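Local coordinates for protein glycosyltransferase (Streptomyces viridochromogenes, PDB 2IUY) that probably transfers a sugar from a nucleotide donor, as a retaining family GT4 enzyme of the GT-B fold, in the biosynthesis of the antibiotic avilamycin A, at residues 12-15 with 20-23; 27-32 with 168-173; 237-242 with 250-255. All blocks are in the same frame, centred on the assembly; numbering follows the deposited sequence.

How the interactions relate
Along the chain the three contacts follow in series; none nests in or crosses another. Interaction 1 pinches off a short loop between strand 5-9 and helix 31-45, with four residues between its segments. Interaction 2 opens just afterwards, where that loop runs into helix 31-45, and spans 135 residues to the loop after strand 165-168, tying the N-terminal sheet region to the C-terminal one. Interaction 3 closes the loop between strand 234-237 and helix 256-263. Neighbours meet: Gln27 touches Val15, Trp21 and Ile22, and Pro173 packs on Gln240. Interactions 1 and 3 do not touch, their nearest atoms being about 13 Å apart.

Interaction 1: residues 12-15 with 20-23; sequences PLRV and AWIS
Arg14 and Trp21 face each other as a non-hydrogen-bonded pair in an isolated antiparallel bridge, made where the long loop between strand 5-9 and helix 31-45 doubles back on itself. Two backbone bonds frame the pair. The amide of Ile22 donates to Leu13, with Ile22 N 2.9 Å from Leu13 O in an almost straight bond of 177°. On the other side of the pair, Val15 N lies 2.8 Å from Ala20 O, a more bent bond whose donor is tilted from the carbonyl plane.

The side chains of the bridged pair meet beside the backbone. Each has its CG opposite its own carbonyl carbon (chi1 -77° in Arg14), and the arginine chain passes over one face of the indole. Its CG makes a CH-pi contact, 4.0 Å from the centroid of the six-membered ring. Further out the bend at chi3 brings the guanidinium down to the ring's rim, Arg14 NH2 reaching 3.1 Å from Trp21 CZ2. The two planes are inclined by 39°, so this is not a parallel stack. The guanidinium is also held from outside: NH1 donates to Asp19 O, and NH2 forms a salt bridge with Glu72. The backbone between Pro12 and Leu13 meets the benzo edge near its plane, Leu13 N lying 3.5 Å from Trp21 CE3; Pro12 CB touches Trp21 CZ3 from the side of the ring away from Arg14.

Across from the indole, Ile22 fills the side near Leu13 and Val15. Its CD1 comes 3.9 Å from Leu13 CB, while its CG1 meets Val15 CG2. The result is a loop closed by a single antiparallel bridge, after the first strand of the N-terminal Rossmann-like domain of a GT-B enzyme, just ahead of Tyr29 and Gly30, which bind UDP.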
ATOM      1  N   PRO A  12      -6.879 -12.649  -3.837  1.00 10.58           N
ATOM      2  CA  PRO A  12      -8.063 -12.852  -4.730  1.00 11.08           C
ATOM      3  C   PRO A  12      -9.372 -12.253  -4.161  1.00 12.28           C
ATOM      4  O   PRO A  12      -9.900 -12.738  -3.159  1.00 11.37           O
ATOM      5  CB  PRO A  12      -8.143 -14.392  -4.908  1.00 11.06           C
ATOM      6  CG  PRO A  12      -6.998 -14.974  -4.164  1.00 12.40           C
ATOM      7  CD  PRO A  12      -6.429 -13.905  -3.203  1.00  9.07           C
ATOM      8  N   LEU A  13      -9.862 -11.186  -4.792  1.00 11.90           N
ATOM      9  CA  LEU A  13     -11.001 -10.468  -4.318  1.00 13.26           C
ATOM     10  C   LEU A  13     -11.840 -10.063  -5.512  1.00 14.27           C
ATOM     11  O   LEU A  13     -11.314  -9.589  -6.507  1.00 12.47           O
ATOM     12  CB  LEU A  13     -10.572  -9.170  -3.583  1.00 13.45           C
ATOM     13  CG  LEU A  13      -9.946  -9.264  -2.174  1.00 14.84           C
ATOM     14  CD1 LEU A  13      -9.577  -7.860  -1.607  1.00 12.91           C
ATOM     15  CD2 LEU A  13     -10.911  -9.983  -1.198  1.00 11.81           C
ATOM     16  N   ARG A  14     -13.161 -10.187  -5.382  1.00 14.82           N
ATOM     17  CA  ARG A  14     -14.012  -9.763  -6.485  1.00 15.38           C
ATOM     18  C   ARG A  14     -14.330  -8.300  -6.411  1.00 14.24           C
ATOM     19  O   ARG A  14     -14.332  -7.716  -5.335  1.00 14.23           O
ATOM     20  CB  ARG A  14     -15.290 -10.606  -6.532  1.00 16.90           C
ATOM     21  CG  ARG A  14     -14.996 -11.993  -7.134  1.00 18.14           C
ATOM     22  CD  ARG A  14     -16.197 -12.819  -7.039  1.00 24.41           C
ATOM     23  NE  ARG A  14     -15.833 -14.206  -6.814  1.00 26.88           N
ATOM     24  CZ  ARG A  14     -15.732 -15.108  -7.779  1.00 25.86           C
ATOM     25  NH1 ARG A  14     -15.970 -14.762  -9.034  1.00 20.77           N
ATOM     26  NH2 ARG A  14     -15.401 -16.356  -7.467  1.00 26.49           N
ATOM     27  N   VAL A  15     -14.532  -7.696  -7.576  1.00 13.67           N
ATOM     28  CA  VAL A  15     -15.042  -6.333  -7.655  1.00 12.88           C
ATOM     29  C   VAL A  15     -16.343  -6.303  -6.848  1.00 13.22           C
ATOM     30  O   VAL A  15     -17.179  -7.226  -6.962  1.00 12.29           O
ATOM     31  CB  VAL A  15     -15.255  -5.937  -9.100  1.00 12.89           C
ATOM     32  CG1 VAL A  15     -16.034  -4.640  -9.180  1.00 11.91           C
ATOM     33  CG2 VAL A  15     -13.888  -5.894  -9.836  1.00  9.99           C
ATOM     34  N   ALA A  20     -16.487 -10.423 -11.390  1.00 14.77           N
ATOM     35  CA  ALA A  20     -15.141 -10.134 -11.890  1.00 14.23           C
ATOM     36  C   ALA A  20     -14.140 -10.048 -10.731  1.00 15.01           C
ATOM     37  O   ALA A  20     -14.501  -9.651  -9.632  1.00 14.85           O
ATOM     38  CB  ALA A  20     -15.138  -8.817 -12.649  1.00 13.91           C
ATOM     39  N   TRP A  21     -12.886 -10.390 -11.007  1.00 15.20           N
ATOM     40  CA  TRP A  21     -11.788 -10.308 -10.039  1.00 14.43           C
ATOM     41  C   TRP A  21     -11.200  -8.920 -10.160  1.00 13.23           C
ATOM     42  O   TRP A  21     -11.143  -8.358 -11.240  1.00 12.69           O
ATOM     43  CB  TRP A  21     -10.730 -11.383 -10.352  1.00 15.06           C
ATOM     44  CG  TRP A  21     -11.284 -12.772 -10.087  1.00 14.75           C
ATOM     45  CD1 TRP A  21     -11.796 -13.635 -11.014  1.00 16.68           C
ATOM     46  CD2 TRP A  21     -11.499 -13.380  -8.818  1.00 17.75           C
ATOM     47  NE1 TRP A  21     -12.286 -14.763 -10.403  1.00 16.12           N
ATOM     48  CE2 TRP A  21     -12.107 -14.638  -9.054  1.00 17.93           C
ATOM     49  CE3 TRP A  21     -11.212 -13.004  -7.491  1.00 16.41           C
ATOM     50  CZ2 TRP A  21     -12.424 -15.518  -8.023  1.00 17.43           C
ATOM     51  CZ3 TRP A  21     -11.538 -13.875  -6.471  1.00 16.82           C
ATOM     52  CH2 TRP A  21     -12.145 -15.121  -6.739  1.00 16.40           C
ATOM     53  N   ILE A  22     -10.779  -8.356  -9.041  1.00 12.27           N
ATOM     54  CA  ILE A  22     -10.080  -7.074  -9.062  1.00 10.72           C
ATOM     55  C   ILE A  22      -8.758  -7.329  -9.786  1.00 10.98           C
ATOM     56  O   ILE A  22      -8.138  -8.381  -9.605  1.00 12.01           O
ATOM     57  CB  ILE A  22      -9.883  -6.525  -7.625  1.00 10.69           C
ATOM     58  CG1 ILE A  22     -11.264  -6.163  -6.991  1.00 10.88           C
ATOM     59  CG2 ILE A  22      -8.927  -5.282  -7.634  1.00  9.98           C
ATOM     60  CD1 ILE A  22     -11.206  -5.799  -5.479  1.00  8.20           C
ATOM     61  N   SER A  23      -8.343  -6.394 -10.623  1.00 11.21           N
ATOM     62  CA  SER A  23      -7.103  -6.556 -11.373  1.00 10.61           C
ATOM     63  C   SER A  23      -5.869  -5.980 -10.658  1.00  8.94           C
ATOM     64  O   SER A  23      -5.954  -5.348  -9.591  1.00  9.63           O
ATOM     65  CB  SER A  23      -7.264  -5.984 -12.806  1.00 11.09           C
ATOM     66  OG  SER A  23      -7.291  -4.545 -12.736  1.00 15.48           O
TER

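Interaction 2: residues 27-32 with 168-173; sequences QGYGGI and MGRVSP
Tyr29, with CG anti to its backbone N, swings its ring toward Arg170. Arg170 CG stands anti to its own carbonyl carbon, which lays the methylenes over the phenol, and the turn at chi3 (-51°) then brings NE round to the hydroxyl. The arginine thereby touches the tyrosine in two ways. Its aliphatic part lies over one face of the ring near the hydroxyl end: Arg170 CG is 3.4 Å from Tyr29 CZ and 3.8 Å from the ring centroid, a CH-pi contact displaced toward the rim. Arg170 CD follows closely, 3.6 Å from the same CZ.

Beyond the methylenes, NE donates a hydrogen bond to the phenol oxygen, with Arg170 NE 2.9 Å from Tyr29 OH. The oxygen sits in the guanidinium plane, although the bond is bent, with an angle of 143° at the hydrogen. Ring and guanidinium planes stand 75° apart, so the arginine meets the hydroxyl with its edge and does not stack on the ring. At its far end, Arg170 NH2 is hydrogen-bonded to His174, which fixes the guanidinium from a second direction. Gly169 adds a looser backbone approach, its C 4.5 Å from Tyr29 CE1.

The contact borders the UDP site: Tyr29 and Gly30 bind UDP, as does Lys175, whose side chain comes within about 4 Å of that of Arg170. The Tyr29 amide is itself held by the Glu219 carboxylate.

The tyrosine stands just before Gly30, the N-cap of helix 31-45 in the N-terminal domain. Arg170 reaches it from the loop joining strand 165-168 to helix 177-187, so the pair bridges the cleft between the two parallel sheets, while the neighbouring Val171 packs on helix 200-210.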
ATOM      1  N   GLN A  27      -8.694  -1.495 -10.783  1.00 17.22           N
ATOM      2  CA  GLN A  27      -9.522  -0.469 -11.436  1.00 19.75           C
ATOM      3  C   GLN A  27      -9.945   0.613 -10.400  1.00 20.25           C
ATOM      4  O   GLN A  27      -9.939   1.820 -10.680  1.00 20.78           O
ATOM      5  CB  GLN A  27     -10.743  -1.146 -12.115  1.00 20.57           C
ATOM      6  CG  GLN A  27     -10.415  -2.511 -12.833  1.00 22.96           C
ATOM      7  CD  GLN A  27     -10.564  -3.836 -11.961  1.00 22.88           C
ATOM      8  OE1 GLN A  27     -10.134  -3.939 -10.797  1.00 12.21           O
ATOM      9  NE2 GLN A  27     -11.159  -4.865 -12.596  1.00 28.16           N
ATOM     10  N   GLY A  28     -10.253   0.187  -9.189  1.00 20.77           N
ATOM     11  CA  GLY A  28     -10.688   1.132  -8.161  1.00 22.44           C
ATOM     12  C   GLY A  28      -9.833   1.052  -6.902  1.00 23.62           C
ATOM     13  O   GLY A  28      -8.599   1.109  -6.976  1.00 24.54           O
ATOM     14  N   TYR A  29     -10.480   0.892  -5.743  1.00 23.32           N
ATOM     15  CA  TYR A  29      -9.762   0.877  -4.491  1.00 24.06           C
ATOM     16  C   TYR A  29      -9.095  -0.504  -4.271  1.00 23.10           C
ATOM     17  O   TYR A  29      -9.686  -1.556  -4.524  1.00 21.95           O
ATOM     18  CB  TYR A  29     -10.674   1.293  -3.304  1.00 26.27           C
ATOM     19  CG  TYR A  29     -10.186   0.771  -1.965  1.00 28.67           C
ATOM     20  CD1 TYR A  29      -9.311   1.530  -1.148  1.00 31.57           C
ATOM     21  CD2 TYR A  29     -10.558  -0.501  -1.535  1.00 31.12           C
ATOM     22  CE1 TYR A  29      -8.821   1.011   0.094  1.00 31.98           C
ATOM     23  CE2 TYR A  29     -10.110  -1.022  -0.317  1.00 34.35           C
ATOM     24  CZ  TYR A  29      -9.243  -0.279   0.502  1.00 33.50           C
ATOM     25  OH  TYR A  29      -8.849  -0.873   1.715  1.00 32.67           O
ATOM     26  N   GLY A  30      -7.846  -0.475  -3.821  1.00 21.84           N
ATOM     27  CA  GLY A  30      -7.176  -1.689  -3.405  1.00 20.95           C
ATOM     28  C   GLY A  30      -5.685  -1.484  -3.282  1.00 19.65           C
ATOM     29  O   GLY A  30      -4.951  -1.549  -4.289  1.00 21.27           O
ATOM     30  N   GLY A  31      -5.258  -1.262  -2.050  1.00 16.52           N
ATOM     31  CA  GLY A  31      -3.859  -1.120  -1.687  1.00 14.23           C
ATOM     32  C   GLY A  31      -2.950  -2.267  -2.033  1.00 12.12           C
ATOM     33  O   GLY A  31      -1.945  -2.027  -2.638  1.00 11.60           O
ATOM     34  N   ILE A  32      -3.272  -3.508  -1.646  1.00 10.41           N
ATOM     35  CA  ILE A  32      -2.401  -4.669  -1.963  1.00 10.03           C
ATOM     36  C   ILE A  32      -2.105  -4.859  -3.457  1.00  9.40           C
ATOM     37  O   ILE A  32      -0.985  -5.250  -3.855  1.00  8.73           O
ATOM     38  CB  ILE A  32      -2.930  -6.023  -1.371  1.00  9.99           C
ATOM     39  CG1 ILE A  32      -2.865  -5.992   0.169  1.00 11.31           C
ATOM     40  CG2 ILE A  32      -2.148  -7.253  -1.955  1.00 10.48           C
ATOM     41  CD1 ILE A  32      -3.653  -7.176   0.866  1.00 10.10           C
HETATM   42  N   MSE A 168      -6.965   9.642   1.093  1.00 10.52           N
HETATM   43  CA  MSE A 168      -7.180   8.618   0.099  1.00 14.07           C
HETATM   44  C   MSE A 168      -7.100   7.230   0.714  1.00 13.95           C
HETATM   45  O   MSE A 168      -6.003   6.726   1.028  1.00 15.13           O
HETATM   46  CB  MSE A 168      -6.198   8.782  -1.088  1.00 12.91           C
HETATM   47  CG  MSE A 168      -6.469   7.730  -2.139  1.00 17.41           C
HETATM   48 SE   MSE A 168      -5.464   8.018  -3.726  1.00 24.84          SE
HETATM   49  CE  MSE A 168      -6.601   9.394  -4.511  1.00 16.51           C
ATOM     50  N   GLY A 169      -8.264   6.631   0.928  1.00 13.81           N
ATOM     51  CA  GLY A 169      -8.382   5.288   1.463  1.00 14.06           C
ATOM     52  C   GLY A 169      -9.836   5.021   1.858  1.00 14.00           C
ATOM     53  O   GLY A 169     -10.734   5.811   1.557  1.00 12.47           O
ATOM     54  N   ARG A 170     -10.065   3.923   2.555  1.00 13.85           N
ATOM     55  CA  ARG A 170     -11.416   3.638   3.070  1.00 15.51           C
ATOM     56  C   ARG A 170     -11.778   4.616   4.194  1.00 12.23           C
ATOM     57  O   ARG A 170     -10.968   4.886   5.077  1.00 10.49           O
ATOM     58  CB  ARG A 170     -11.527   2.191   3.542  1.00 14.45           C
ATOM     59  CG  ARG A 170     -11.711   1.180   2.375  1.00 20.29           C
ATOM     60  CD  ARG A 170     -11.880  -0.268   2.954  1.00 21.81           C
ATOM     61  NE  ARG A 170     -10.771  -0.469   3.888  1.00 32.02           N
ATOM     62  CZ  ARG A 170     -10.851  -0.375   5.217  1.00 35.51           C
ATOM     63  NH1 ARG A 170     -12.037  -0.181   5.824  1.00 32.08           N
ATOM     64  NH2 ARG A 170      -9.726  -0.530   5.932  1.00 36.72           N
ATOM     65  N   VAL A 171     -12.983   5.168   4.124  1.00 11.52           N
ATOM     66  CA  VAL A 171     -13.452   6.110   5.139  1.00 11.00           C
ATOM     67  C   VAL A 171     -13.948   5.276   6.319  1.00 11.50           C
ATOM     68  O   VAL A 171     -15.127   4.935   6.395  1.00 11.86           O
ATOM     69  CB  VAL A 171     -14.565   7.040   4.567  1.00 10.96           C
ATOM     70  CG1 VAL A 171     -15.132   7.999   5.665  1.00  8.19           C
ATOM     71  CG2 VAL A 171     -14.051   7.819   3.280  1.00  9.62           C
ATOM     72  N   SER A 172     -13.013   4.922   7.201  1.00 11.96           N
ATOM     73  CA  SER A 172     -13.215   4.028   8.352  1.00 11.58           C
ATOM     74  C   SER A 172     -12.466   4.611   9.505  1.00  9.02           C
ATOM     75  O   SER A 172     -11.508   5.309   9.280  1.00  7.60           O
ATOM     76  CB  SER A 172     -12.579   2.680   8.113  1.00 12.39           C
ATOM     77  OG  SER A 172     -13.295   2.006   7.110  1.00 19.09           O
ATOM     78  N   PRO A 173     -12.934   4.366  10.743  1.00  8.91           N
ATOM     79  CA  PRO A 173     -12.352   5.002  11.925  1.00  7.83           C
ATOM     80  C   PRO A 173     -10.844   4.753  12.143  1.00  9.51           C
ATOM     81  O   PRO A 173     -10.113   5.698  12.478  1.00  9.08           O
ATOM     82  CB  PRO A 173     -13.192   4.417  13.083  1.00  7.84           C
ATOM     83  CG  PRO A 173     -14.534   4.227  12.502  1.00  5.96           C
ATOM     84  CD  PRO A 173     -14.155   3.607  11.103  1.00  8.34           C
TER

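Interaction 3: residues 237-242 with 250-255; sequences AMSQAV and WCEPGA
Trp250, Ser239 and Val242 lose the most surface here, and Glu252 joins the first two. At the loop's mouth the Trp250 amide donates to the Val242 carbonyl, with Trp250 N 2.7 Å from Val242 O; just before this, an inverse gamma turn centred on Ala241 bends the chain. Trp250 CG lies anti to its backbone N (chi1 -179°), which lays the indole alongside its own segment, with NE1 toward Glu252. Its CB lies 3.6 Å from Gln240 O, and its NH edge faces Ser239 CB.

That edge also reaches the carboxylate of Glu252: Trp250 NE1 donates to OE1 of Glu252 over 3.0 Å, the acceptor lying in the indole plane. Ser239 OG donates to the same OE1 of Glu252 in a bond modelled short, at 2.5 Å. OE1 is thus gripped by two donors, one on each side of the carboxylate plane. The other oxygen, OE2, forms a salt bridge with Lys175, a UDP-binding residue.

Trp250 also meets the rings of His174 and Trp246. Glu252 opens an E-X7-E sequence ending at UDP-binding Glu260, the signature of retaining glycosyltransferases such as those of family GT4.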
ATOM      1  N   ALA A 237      -2.418  11.008   6.144  1.00  8.75           N
ATOM      2  CA  ALA A 237      -2.458   9.570   6.451  1.00  8.45           C
ATOM      3  C   ALA A 237      -2.577   9.450   7.961  1.00  7.79           C
ATOM      4  O   ALA A 237      -1.584   9.510   8.679  1.00  7.70           O
ATOM      5  CB  ALA A 237      -1.170   8.897   5.947  1.00  8.54           C
HETATM    6  N   MSE A 238      -3.808   9.294   8.446  1.00  8.48           N
HETATM    7  CA  MSE A 238      -4.124   9.581   9.865  1.00  8.72           C
HETATM    8  C   MSE A 238      -4.611   8.372  10.615  1.00  8.51           C
HETATM    9  O   MSE A 238      -5.487   8.490  11.453  1.00  9.01           O
HETATM   10  CB  MSE A 238      -5.200  10.678   9.933  1.00  9.64           C
HETATM   11  CG  MSE A 238      -4.869  11.957   9.153  1.00  9.82           C
HETATM   12 SE   MSE A 238      -3.342  12.910   9.804  1.00 14.29          SE
HETATM   13  CE  MSE A 238      -4.172  13.680  11.444  1.00 12.82           C
ATOM     14  N   SER A 239      -4.007   7.219  10.332  1.00  8.51           N
ATOM     15  CA  SER A 239      -4.392   5.966  10.940  1.00  8.48           C
ATOM     16  C   SER A 239      -4.361   6.141  12.456  1.00  8.20           C
ATOM     17  O   SER A 239      -3.498   6.843  12.982  1.00  7.10           O
ATOM     18  CB  SER A 239      -3.510   4.807  10.456  1.00  7.56           C
ATOM     19  OG  SER A 239      -3.692   4.576   9.061  1.00  8.75           O
ATOM     20  N   GLN A 240      -5.343   5.539  13.129  1.00  8.81           N
ATOM     21  CA  GLN A 240      -5.562   5.743  14.554  1.00  8.71           C
ATOM     22  C   GLN A 240      -5.357   4.440  15.302  1.00  9.46           C
ATOM     23  O   GLN A 240      -5.639   3.353  14.803  1.00  9.59           O
ATOM     24  CB  GLN A 240      -6.988   6.292  14.819  1.00  9.37           C
ATOM     25  CG  GLN A 240      -7.279   7.676  14.183  1.00  9.49           C
ATOM     26  CD  GLN A 240      -6.451   8.819  14.778  1.00 11.41           C
ATOM     27  OE1 GLN A 240      -6.469   9.056  15.988  1.00 12.18           O
ATOM     28  NE2 GLN A 240      -5.761   9.571  13.911  1.00  9.97           N
ATOM     29  N   ALA A 241      -4.831   4.532  16.511  1.00 11.22           N
ATOM     30  CA  ALA A 241      -4.635   3.323  17.298  1.00 11.78           C
ATOM     31  C   ALA A 241      -5.936   2.926  18.028  1.00 12.44           C
ATOM     32  O   ALA A 241      -6.170   3.242  19.201  1.00 13.90           O
ATOM     33  CB  ALA A 241      -3.437   3.469  18.240  1.00 12.02           C
ATOM     34  N   VAL A 242      -6.821   2.291  17.284  1.00 12.23           N
ATOM     35  CA  VAL A 242      -8.106   1.894  17.828  1.00 12.57           C
ATOM     36  C   VAL A 242      -8.228   0.415  17.569  1.00 13.22           C
ATOM     37  O   VAL A 242      -7.427  -0.113  16.782  1.00 12.23           O
ATOM     38  CB  VAL A 242      -9.296   2.657  17.144  1.00 12.39           C
ATOM     39  CG1 VAL A 242      -9.237   4.185  17.491  1.00 12.65           C
ATOM     40  CG2 VAL A 242      -9.344   2.435  15.632  1.00 10.69           C
ATOM     41  N   TRP A 250      -5.126  -1.447  16.135  1.00 11.95           N
ATOM     42  CA  TRP A 250      -4.729  -1.198  14.755  1.00 11.32           C
ATOM     43  C   TRP A 250      -3.245  -0.707  14.678  1.00 10.17           C
ATOM     44  O   TRP A 250      -2.811   0.174  15.424  1.00  9.86           O
ATOM     45  CB  TRP A 250      -5.693  -0.212  14.046  1.00  9.02           C
ATOM     46  CG  TRP A 250      -5.259   0.019  12.587  1.00  8.80           C
ATOM     47  CD1 TRP A 250      -4.516   1.059  12.100  1.00  8.44           C
ATOM     48  CD2 TRP A 250      -5.509  -0.842  11.471  1.00  8.02           C
ATOM     49  NE1 TRP A 250      -4.327   0.911  10.761  1.00  8.57           N
ATOM     50  CE2 TRP A 250      -4.907  -0.253  10.347  1.00  8.30           C
ATOM     51  CE3 TRP A 250      -6.227  -2.027  11.309  1.00  6.23           C
ATOM     52  CZ2 TRP A 250      -4.968  -0.824   9.060  1.00 11.25           C
ATOM     53  CZ3 TRP A 250      -6.311  -2.598  10.023  1.00  9.94           C
ATOM     54  CH2 TRP A 250      -5.689  -1.987   8.911  1.00 10.86           C
ATOM     55  N   CYS A 251      -2.499  -1.295  13.757  1.00 11.55           N
ATOM     56  CA  CYS A 251      -1.104  -0.919  13.533  1.00 11.09           C
ATOM     57  C   CYS A 251      -0.898  -0.881  12.012  1.00 10.23           C
ATOM     58  O   CYS A 251      -0.871  -1.937  11.370  1.00  9.90           O
ATOM     59  CB  CYS A 251      -0.198  -1.972  14.174  1.00 11.96           C
ATOM     60  SG  CYS A 251       1.601  -1.788  13.926  1.00 14.12           S
ATOM     61  N   GLU A 252      -0.806   0.324  11.430  1.00  9.69           N
ATOM     62  CA  GLU A 252      -0.796   0.473   9.943  1.00  9.08           C
ATOM     63  C   GLU A 252       0.385  -0.356   9.409  1.00  8.98           C
ATOM     64  O   GLU A 252       1.494  -0.126   9.828  1.00  8.01           O
ATOM     65  CB  GLU A 252      -0.700   1.947   9.530  1.00  8.66           C
ATOM     66  CG  GLU A 252      -0.942   2.221   8.017  1.00  8.19           C
ATOM     67  CD  GLU A 252      -2.326   1.842   7.595  1.00 12.28           C
ATOM     68  OE1 GLU A 252      -3.293   2.228   8.280  1.00 12.90           O
ATOM     69  OE2 GLU A 252      -2.482   1.119   6.602  1.00 15.65           O
ATOM     70  N   PRO A 253       0.131  -1.417   8.616  1.00  9.45           N
ATOM     71  CA  PRO A 253       1.291  -2.216   8.135  1.00  9.92           C
ATOM     72  C   PRO A 253       2.357  -1.522   7.273  1.00  9.32           C
ATOM     73  O   PRO A 253       3.578  -1.651   7.587  1.00  8.84           O
ATOM     74  CB  PRO A 253       0.652  -3.396   7.376  1.00 10.04           C
ATOM     75  CG  PRO A 253      -0.788  -3.407   7.785  1.00 10.53           C
ATOM     76  CD  PRO A 253      -1.160  -2.035   8.273  1.00 10.58           C
ATOM     77  N   GLY A 254       1.909  -0.791   6.236  1.00  8.53           N
ATOM     78  CA  GLY A 254       2.791  -0.210   5.255  1.00  9.46           C
ATOM     79  C   GLY A 254       2.356   1.083   4.574  1.00 10.43           C
ATOM     80  O   GLY A 254       3.219   1.826   4.053  1.00 10.24           O
ATOM     81  N   ALA A 255       1.049   1.369   4.563  1.00  9.80           N
ATOM     82  CA  ALA A 255       0.522   2.668   4.108  1.00  9.56           C
ATOM     83  C   ALA A 255       1.026   3.077   2.724  1.00  9.70           C
ATOM     84  O   ALA A 255       1.836   3.984   2.564  1.00  8.61           O
ATOM     85  CB  ALA A 255       0.792   3.786   5.132  1.00 10.07           C
TER